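Putative uncharacterized protein (Sulfolobus turreted icosahedral virus, PDB 4IL7) is a structural protein of the viral capsid, probably part of the penton at the fivefold vertices, seen here as its C-terminal jelly-roll-like domain. Local coordinates at residues 99-104 and 125-130; 114-119 and 134-139. The protein carries 1 engineered substitution. One frame throughout, in Å; residues are numbered along the deposited sequence. Where two conformers were deposited one is given.

Contact 1 (99-104 and 125-130); sequences LIISIT and FNLQTG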
ATOM      1  N   LEU A  99       6.025   4.819   2.534  1.00 20.75           N
ATOM      2  CA  LEU A  99       5.259   3.606   2.323  1.00 18.58           C
ATOM      3  C   LEU A  99       5.502   3.105   0.912  1.00 18.26           C
ATOM      4  O   LEU A  99       5.336   3.824  -0.101  1.00 20.54           O
ATOM      5  CB  LEU A  99       3.793   3.866   2.492  1.00 18.54           C
ATOM      6  CG  LEU A  99       2.877   2.648   2.395  1.00 17.95           C
ATOM      7  CD1 LEU A  99       3.121   1.680   3.530  1.00 18.36           C
ATOM      8  CD2 LEU A  99       1.418   3.076   2.382  1.00 19.81           C
ATOM      9  N   ILE A 100       5.924   1.845   0.831  1.00 17.05           N
ATOM     10  CA  ILE A 100       6.144   1.198  -0.442  1.00 17.50           C
ATOM     11  C   ILE A 100       5.123   0.089  -0.638  1.00 16.27           C
ATOM     12  O   ILE A 100       5.016  -0.821   0.175  1.00 16.11           O
ATOM     13  CB  ILE A 100       7.575   0.603  -0.569  1.00 20.42           C
ATOM     14  CG1 ILE A 100       8.645   1.625  -0.220  1.00 24.34           C
ATOM     15  CG2 ILE A 100       7.768  -0.009  -1.930  1.00 19.23           C
ATOM     16  CD1 ILE A 100       8.704   2.764  -1.172  1.00 29.16           C
ATOM     17  N   ILE A 101       4.410   0.147  -1.752  1.00 15.84           N
ATOM     18  CA  ILE A 101       3.452  -0.857  -2.158  1.00 15.00           C
ATOM     19  C   ILE A 101       3.976  -1.420  -3.438  1.00 14.54           C
ATOM     20  O   ILE A 101       4.050  -0.720  -4.466  1.00 16.87           O
ATOM     21  CB  ILE A 101       2.036  -0.299  -2.348  1.00 16.46           C
ATOM     22  CG1 ILE A 101       1.534   0.458  -1.076  1.00 17.82           C
ATOM     23  CG2 ILE A 101       1.093  -1.451  -2.684  1.00 16.46           C
ATOM     24  CD1 ILE A 101       1.544   1.911  -1.310  1.00 21.13           C
ATOM     25  N   SER A 102       4.413  -2.668  -3.396  1.00 14.52           N
ATOM     26  CA  SER A 102       4.937  -3.360  -4.599  1.00 14.08           C
ATOM     27  C   SER A 102       3.899  -4.344  -5.080  1.00 13.60           C
ATOM     28  O   SER A 102       3.603  -5.322  -4.399  1.00 14.55           O
ATOM     29  CB  SER A 102       6.238  -4.078  -4.255  1.00 16.63           C
ATOM     30  OG  SER A 102       6.750  -4.749  -5.379  1.00 22.30           O
ATOM     31  N   ILE A 103       3.312  -4.107  -6.241  0.50 20.41           N
ATOM     32  CA  ILE A 103       2.261  -4.965  -6.793  0.50 19.31           C
ATOM     33  C   ILE A 103       2.835  -5.662  -7.987  0.50 20.11           C
ATOM     34  O   ILE A 103       3.306  -4.999  -8.939  0.50 21.01           O
ATOM     35  CB  ILE A 103       1.048  -4.112  -7.204  0.50 19.03           C
ATOM     36  CG1 ILE A 103       0.497  -3.248  -6.072  0.50 19.28           C
ATOM     37  CG2 ILE A 103      -0.028  -5.044  -7.757  0.50 19.35           C
ATOM     38  CD1 ILE A 103      -0.052  -4.046  -4.888  0.50 19.20           C
ATOM     39  N   THR A 104       2.911  -6.992  -7.960  1.00 19.77           N
ATOM     40  CA  THR A 104       3.523  -7.742  -9.048  1.00 21.52           C
ATOM     41  C   THR A 104       2.549  -8.696  -9.611  1.00 19.57           C
ATOM     42  O   THR A 104       1.739  -9.299  -8.927  1.00 19.75           O
ATOM     43  CB  THR A 104       4.848  -8.369  -8.617  1.00 26.35           C
ATOM     44  OG1 THR A 104       4.680  -9.214  -7.552  1.00 25.99           O
ATOM     45  CG2 THR A 104       5.822  -7.247  -8.251  1.00 27.79           C
ATOM     46  N   PHE A 125      -5.022   6.953  -3.581  1.00 11.48           N
ATOM     47  CA  PHE A 125      -3.906   6.938  -4.548  1.00 11.43           C
ATOM     48  C   PHE A 125      -4.117   5.846  -5.595  1.00 11.82           C
ATOM     49  O   PHE A 125      -4.462   4.717  -5.301  1.00 12.60           O
ATOM     50  CB  PHE A 125      -2.580   6.650  -3.839  1.00 12.36           C
ATOM     51  CG  PHE A 125      -2.227   7.668  -2.827  1.00 13.29           C
ATOM     52  CD1 PHE A 125      -2.629   7.525  -1.497  1.00 13.54           C
ATOM     53  CD2 PHE A 125      -1.503   8.802  -3.163  1.00 15.58           C
ATOM     54  CE1 PHE A 125      -2.317   8.451  -0.552  1.00 15.24           C
ATOM     55  CE2 PHE A 125      -1.166   9.756  -2.181  1.00 16.70           C
ATOM     56  CZ  PHE A 125      -1.601   9.539  -0.897  1.00 16.55           C
ATOM     57  N   ASN A 126      -3.791   6.196  -6.821  1.00 14.06           N
ATOM     58  CA  ASN A 126      -3.615   5.233  -7.913  1.00 13.52           C
ATOM     59  C   ASN A 126      -2.382   4.348  -7.634  1.00 14.60           C
ATOM     60  O   ASN A 126      -1.379   4.783  -7.181  1.00 15.29           O
ATOM     61  CB  ASN A 126      -3.373   6.000  -9.209  1.00 15.57           C
ATOM     62  CG  ASN A 126      -3.431   5.088 -10.371  1.00 16.34           C
ATOM     63  OD1 ASN A 126      -4.471   4.610 -10.720  1.00 18.44           O
ATOM     64  ND2 ASN A 126      -2.290   4.895 -10.979  1.00 17.71           N
ATOM     65  N   LEU A 127      -2.615   3.069  -7.943  1.00 13.78           N
ATOM     66  CA  LEU A 127      -1.513   2.075  -7.927  1.00 14.29           C
ATOM     67  C   LEU A 127      -1.259   1.587  -9.348  1.00 13.86           C
ATOM     68  O   LEU A 127      -2.149   1.376 -10.114  1.00 14.63           O
ATOM     69  CB  LEU A 127      -1.857   0.870  -7.086  1.00 14.18           C
ATOM     70  CG  LEU A 127      -2.038   1.150  -5.599  1.00 14.67           C
ATOM     71  CD1 LEU A 127      -2.552  -0.104  -4.905  1.00 14.41           C
ATOM     72  CD2 LEU A 127      -0.774   1.627  -4.975  1.00 15.88           C
ATOM     73  N   GLN A 128       0.049   1.409  -9.596  1.00 16.40           N
ATOM     74  CA  GLN A 128       0.551   0.754 -10.810  1.00 17.18           C
ATOM     75  C   GLN A 128       1.286  -0.520 -10.336  1.00 16.03           C
ATOM     76  O   GLN A 128       1.729  -0.654  -9.225  1.00 16.34           O
ATOM     77  CB  GLN A 128       1.457   1.700 -11.639  1.00 19.13           C
ATOM     78  CG  GLN A 128       0.744   2.970 -12.019  1.00 22.92           C
ATOM     79  CD  GLN A 128       1.491   3.832 -12.958  1.00 28.71           C
ATOM     80  OE1 GLN A 128       2.669   4.057 -12.782  1.00 35.43           O
ATOM     81  NE2 GLN A 128       0.797   4.358 -13.957  1.00 36.77           N
ATOM     82  N   THR A 129       1.558  -1.379 -11.330  1.00 17.01           N
ATOM     83  CA  THR A 129       2.449  -2.477 -11.060  1.00 17.74           C
ATOM     84  C   THR A 129       3.832  -1.957 -10.755  1.00 17.89           C
ATOM     85  O   THR A 129       4.238  -0.877 -11.230  1.00 19.75           O
ATOM     86  CB  THR A 129       2.500  -3.475 -12.208  1.00 18.74           C
ATOM     87  OG1 THR A 129       3.010  -2.851 -13.393  1.00 21.08           O
ATOM     88  CG2 THR A 129       1.170  -4.072 -12.456  1.00 18.87           C
ATOM     89  N   GLY A 130       4.600  -2.777 -10.030  1.00 18.44           N
ATOM     90  CA  GLY A 130       5.873  -2.363  -9.547  1.00 18.78           C
ATOM     91  C   GLY A 130       5.784  -1.578  -8.241  1.00 18.67           C
ATOM     92  O   GLY A 130       4.851  -1.773  -7.485  1.00 18.49           O
TER

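Contact 2 (114-119 and 134-139); sequences ITLTIG and IPVIAG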
ATOM      1  N   ILE A 114      -5.349   2.528  -3.480  1.00 11.95           N
ATOM      2  CA  ILE A 114      -5.166   2.385  -2.021  1.00 11.10           C
ATOM      3  C   ILE A 114      -5.690   3.620  -1.352  1.00 11.48           C
ATOM      4  O   ILE A 114      -5.548   4.723  -1.835  1.00 13.21           O
ATOM      5  CB  ILE A 114      -3.678   2.085  -1.633  1.00 12.11           C
ATOM      6  CG1 ILE A 114      -3.505   1.658  -0.185  1.00 12.96           C
ATOM      7  CG2 ILE A 114      -2.779   3.219  -2.044  1.00 13.38           C
ATOM      8  CD1 ILE A 114      -2.089   1.133   0.151  1.00 14.72           C
ATOM      9  N   THR A 115      -6.265   3.439  -0.144  1.00 13.80           N
ATOM     10  CA  THR A 115      -6.741   4.519   0.680  1.00 13.73           C
ATOM     11  C   THR A 115      -6.021   4.559   1.978  1.00 13.34           C
ATOM     12  O   THR A 115      -5.868   3.500   2.644  1.00 13.87           O
ATOM     13  CB  THR A 115      -8.233   4.386   0.954  1.00 16.01           C
ATOM     14  OG1 THR A 115      -8.939   4.319  -0.279  1.00 25.22           O
ATOM     15  CG2 THR A 115      -8.797   5.539   1.773  1.00 16.44           C
ATOM     16  N   LEU A 116      -5.521   5.703   2.374  1.00 13.36           N
ATOM     17  CA  LEU A 116      -4.826   5.964   3.610  1.00 13.37           C
ATOM     18  C   LEU A 116      -5.542   6.974   4.446  1.00 13.33           C
ATOM     19  O   LEU A 116      -6.126   7.935   3.879  1.00 15.54           O
ATOM     20  CB  LEU A 116      -3.422   6.504   3.371  1.00 14.83           C
ATOM     21  CG  LEU A 116      -2.490   5.703   2.454  1.00 15.07           C
ATOM     22  CD1 LEU A 116      -1.115   6.319   2.341  1.00 17.51           C
ATOM     23  CD2 LEU A 116      -2.341   4.269   2.901  1.00 14.99           C
ATOM     24  N   THR A 117      -5.490   6.898   5.752  1.00 14.52           N
ATOM     25  CA  THR A 117      -6.060   7.892   6.630  1.00 15.05           C
ATOM     26  C   THR A 117      -5.054   8.313   7.656  1.00 16.64           C
ATOM     27  O   THR A 117      -4.362   7.469   8.220  1.00 18.39           O
ATOM     28  CB  THR A 117      -7.361   7.390   7.240  1.00 16.89           C
ATOM     29  OG1 THR A 117      -7.112   6.384   8.251  1.00 23.40           O
ATOM     30  CG2 THR A 117      -8.309   6.894   6.280  1.00 16.85           C
ATOM     31  N   ILE A 118      -4.954   9.602   7.945  1.00 20.22           N
ATOM     32  CA  ILE A 118      -4.072  10.103   8.981  1.00 20.67           C
ATOM     33  C   ILE A 118      -4.879  11.176   9.675  1.00 19.19           C
ATOM     34  O   ILE A 118      -5.322  12.167   9.056  1.00 18.88           O
ATOM     35  CB  ILE A 118      -2.721  10.614   8.423  1.00 23.57           C
ATOM     36  CG1 ILE A 118      -1.858  11.228   9.517  1.00 27.16           C
ATOM     37  CG2 ILE A 118      -2.840  11.615   7.281  1.00 22.53           C
ATOM     38  CD1 ILE A 118      -1.418  10.258  10.610  1.00 27.93           C
ATOM     39  N   GLY A 119      -5.148  11.032  10.952  1.00 23.02           N
ATOM     40  CA  GLY A 119      -5.935  12.010  11.672  1.00 21.51           C
ATOM     41  C   GLY A 119      -7.296  12.170  11.009  1.00 20.25           C
ATOM     42  O   GLY A 119      -8.014  11.232  10.793  1.00 24.47           O
ATOM     43  N   ILE A 134       4.861   6.394  -1.333  1.00 20.29           N
ATOM     44  CA  ILE A 134       4.040   7.440  -0.745  1.00 20.17           C
ATOM     45  C   ILE A 134       4.635   7.887   0.585  1.00 22.43           C
ATOM     46  O   ILE A 134       4.782   7.123   1.505  1.00 20.97           O
ATOM     47  CB  ILE A 134       2.594   6.936  -0.491  1.00 19.36           C
ATOM     48  CG1 ILE A 134       1.975   6.331  -1.774  1.00 19.31           C
ATOM     49  CG2 ILE A 134       1.728   8.040   0.066  1.00 20.43           C
ATOM     50  CD1 ILE A 134       0.623   5.608  -1.562  1.00 19.86           C
ATOM     51  N   PRO A 135       5.023   9.174   0.697  1.00 23.97           N
ATOM     52  CA  PRO A 135       5.423   9.705   1.995  1.00 26.17           C
ATOM     53  C   PRO A 135       4.310   9.614   3.009  1.00 23.86           C
ATOM     54  O   PRO A 135       3.182   9.968   2.702  1.00 26.22           O
ATOM     55  CB  PRO A 135       5.748  11.179   1.682  1.00 32.88           C
ATOM     56  CG  PRO A 135       5.904  11.238   0.218  1.00 36.10           C
ATOM     57  CD  PRO A 135       5.043  10.185  -0.362  1.00 27.92           C
ATOM     58  N   VAL A 136       4.616   9.144   4.200  1.00 22.76           N
ATOM     59  CA  VAL A 136       3.667   8.966   5.240  1.00 22.81           C
ATOM     60  C   VAL A 136       4.242   9.357   6.632  1.00 25.08           C
ATOM     61  O   VAL A 136       5.462   9.289   6.887  1.00 25.11           O
ATOM     62  CB  VAL A 136       3.149   7.507   5.312  1.00 22.54           C
ATOM     63  CG1 VAL A 136       2.345   7.174   4.067  1.00 21.46           C
ATOM     64  CG2 VAL A 136       4.263   6.503   5.521  1.00 22.64           C
ATOM     65  N   ILE A 137       3.351   9.757   7.526  1.00 26.07           N
ATOM     66  CA  ILE A 137       3.750  10.006   8.895  1.00 27.85           C
ATOM     67  C   ILE A 137       3.245   8.852   9.779  1.00 25.88           C
ATOM     68  O   ILE A 137       2.323   8.073   9.449  1.00 25.23           O
ATOM     69  CB  ILE A 137       3.345  11.400   9.407  1.00 32.62           C
ATOM     70  CG1 ILE A 137       1.896  11.378   9.767  1.00 31.37           C
ATOM     71  CG2 ILE A 137       3.562  12.443   8.306  1.00 38.05           C
ATOM     72  CD1 ILE A 137       1.445  12.701  10.339  1.00 36.02           C
ATOM     73  N   ALA A 138       3.929   8.697  10.883  1.00 28.51           N
ATOM     74  CA  ALA A 138       3.610   7.683  11.875  1.00 28.54           C
ATOM     75  C   ALA A 138       2.149   7.646  12.267  1.00 26.62           C
ATOM     76  O   ALA A 138       1.534   8.699  12.519  1.00 29.20           O
ATOM     77  CB  ALA A 138       4.469   7.896  13.095  1.00 31.83           C
ATOM     78  N   GLY A 139       1.568   6.465  12.289  1.00 26.99           N
ATOM     79  CA  GLY A 139       0.188   6.252  12.683  1.00 26.46           C
ATOM     80  C   GLY A 139      -0.808   6.333  11.535  1.00 22.49           C
ATOM     81  O   GLY A 139      -1.992   6.065  11.725  1.00 26.82           O
TER
HETATM   82  O   HOH W   1      -4.161   8.354  11.977  1.00 36.59           O

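Contact 1 (99-104 and 125-130)
In the conformer given, Ile-103 has CG1 anti to its carbonyl carbon (chi1 -55°), which sets CG2 beside that carbon. Its CB, placed by the backbone, lies 4.1 Å from Gln-128 O. In Thr-129 the hydroxyl sits between backbone N and carbonyl carbon (chi1 62°), where OG1 accepts a hydrogen bond from Gly-109 N. Thr-129 CB lies 3.7 Å from Ile-103 O.

The grip itself is backbone. Ile-103 and Gly-130 form an antiparallel hydrogen-bonded pair. Gly-130 N donates to Ile-103 O at 2.8 Å. Ile-103 N returns a bond of 3.1 Å to Gly-130 O. Gly-130 O also takes a CA-H...O contact from Ser-102 CA at 3.3 Å. Gly-130 has positive phi (84°) where the chain crosses between the two sheets of the sandwich, and it starts edge strand 130-136, which pairs with 97-104.

Ile-101 CG2 meets Leu-127 CD2 at 4.3 Å, a loose apolar touch. Asn-132 ND2 bonds both Ile-101 O and Gln-128 O, bridging the two segments. Strand 97-104 runs between 150-158 and 130-136 in one sheet, and strand 121-128 edges the other. Met-145 and Leu-147 of strand 141-147 pack against Ile-103.

Contact 2 (114-119 and 134-139)
This contact spans the two sheets of a jelly-roll-like beta sandwich. Strand 114-118 belongs to one sheet and strand 134-136 to the other. Their axes come no closer than 10.3 Å and run nearly parallel, at 20°. No direct hydrogen bond joins the segments, and apolar side chains fill the gap.

Leu-116 reaches in and meets Ile-134 tip to tip, with CD1 4.0 Å from Ile-134 CG2. The same methyl lies 4.0 Å from Val-136 CG1, where the two side chains cross at about a right angle. One leucine methyl thus touches two residues of the facing strand. Ile-114 and Ile-134 slide past each other in opposite directions, with Ile-114 CG2 4.2 Å from Ile-134 CD1.

Toward the end of the sandwich, Ile-118 meets Ile-137. With CG1 anti to the backbone N (chi1 176°), Ile-118 extends across the gap. Its CD1 comes 3.6 Å from Ile-137 CG1, and the two side chains cross at about a right angle. Ile-118 CD1 also lies 3.8 Å from Ala-138 O. A water accepts from Gly-119 N at 3.0 Å and donates to Gly-139 O at 3.2 Å, linking the two backbones.

Ile-142 packs against Ile-114 and Leu-116, and Ile-101 against Ile-114 and Ile-134. Ile-114, Leu-116, Ile-134 and Val-136, all buried, form part of the core between the sheets. Ile-118 with Ile-137 and the water link close its more exposed end, as in a beta sandwich of the partial jelly roll type.

In the fold
From the N terminus, the chain passes through strand 97-104, which holds the first half of contact 1. It crosses to the other sheet at 110-118, the first half of contact 2. It then turns back along 121-128, and residues 125-130 close the first loop. Strand 130-136 leads into 134-139, which closes the second. The two closures cross, because their segments alternate along the chain. Both join the two four-stranded sheets. Their centres lie 15 Å apart, on opposite sides of the chain's centre. Leu-99 N pairs with Ile-134 O in one sheet, and Phe-125 N with Ile-114 O in the other. The Phe-125 ring, from segment 125-130, packs against Ile-134 and Leu-116 of contact 2.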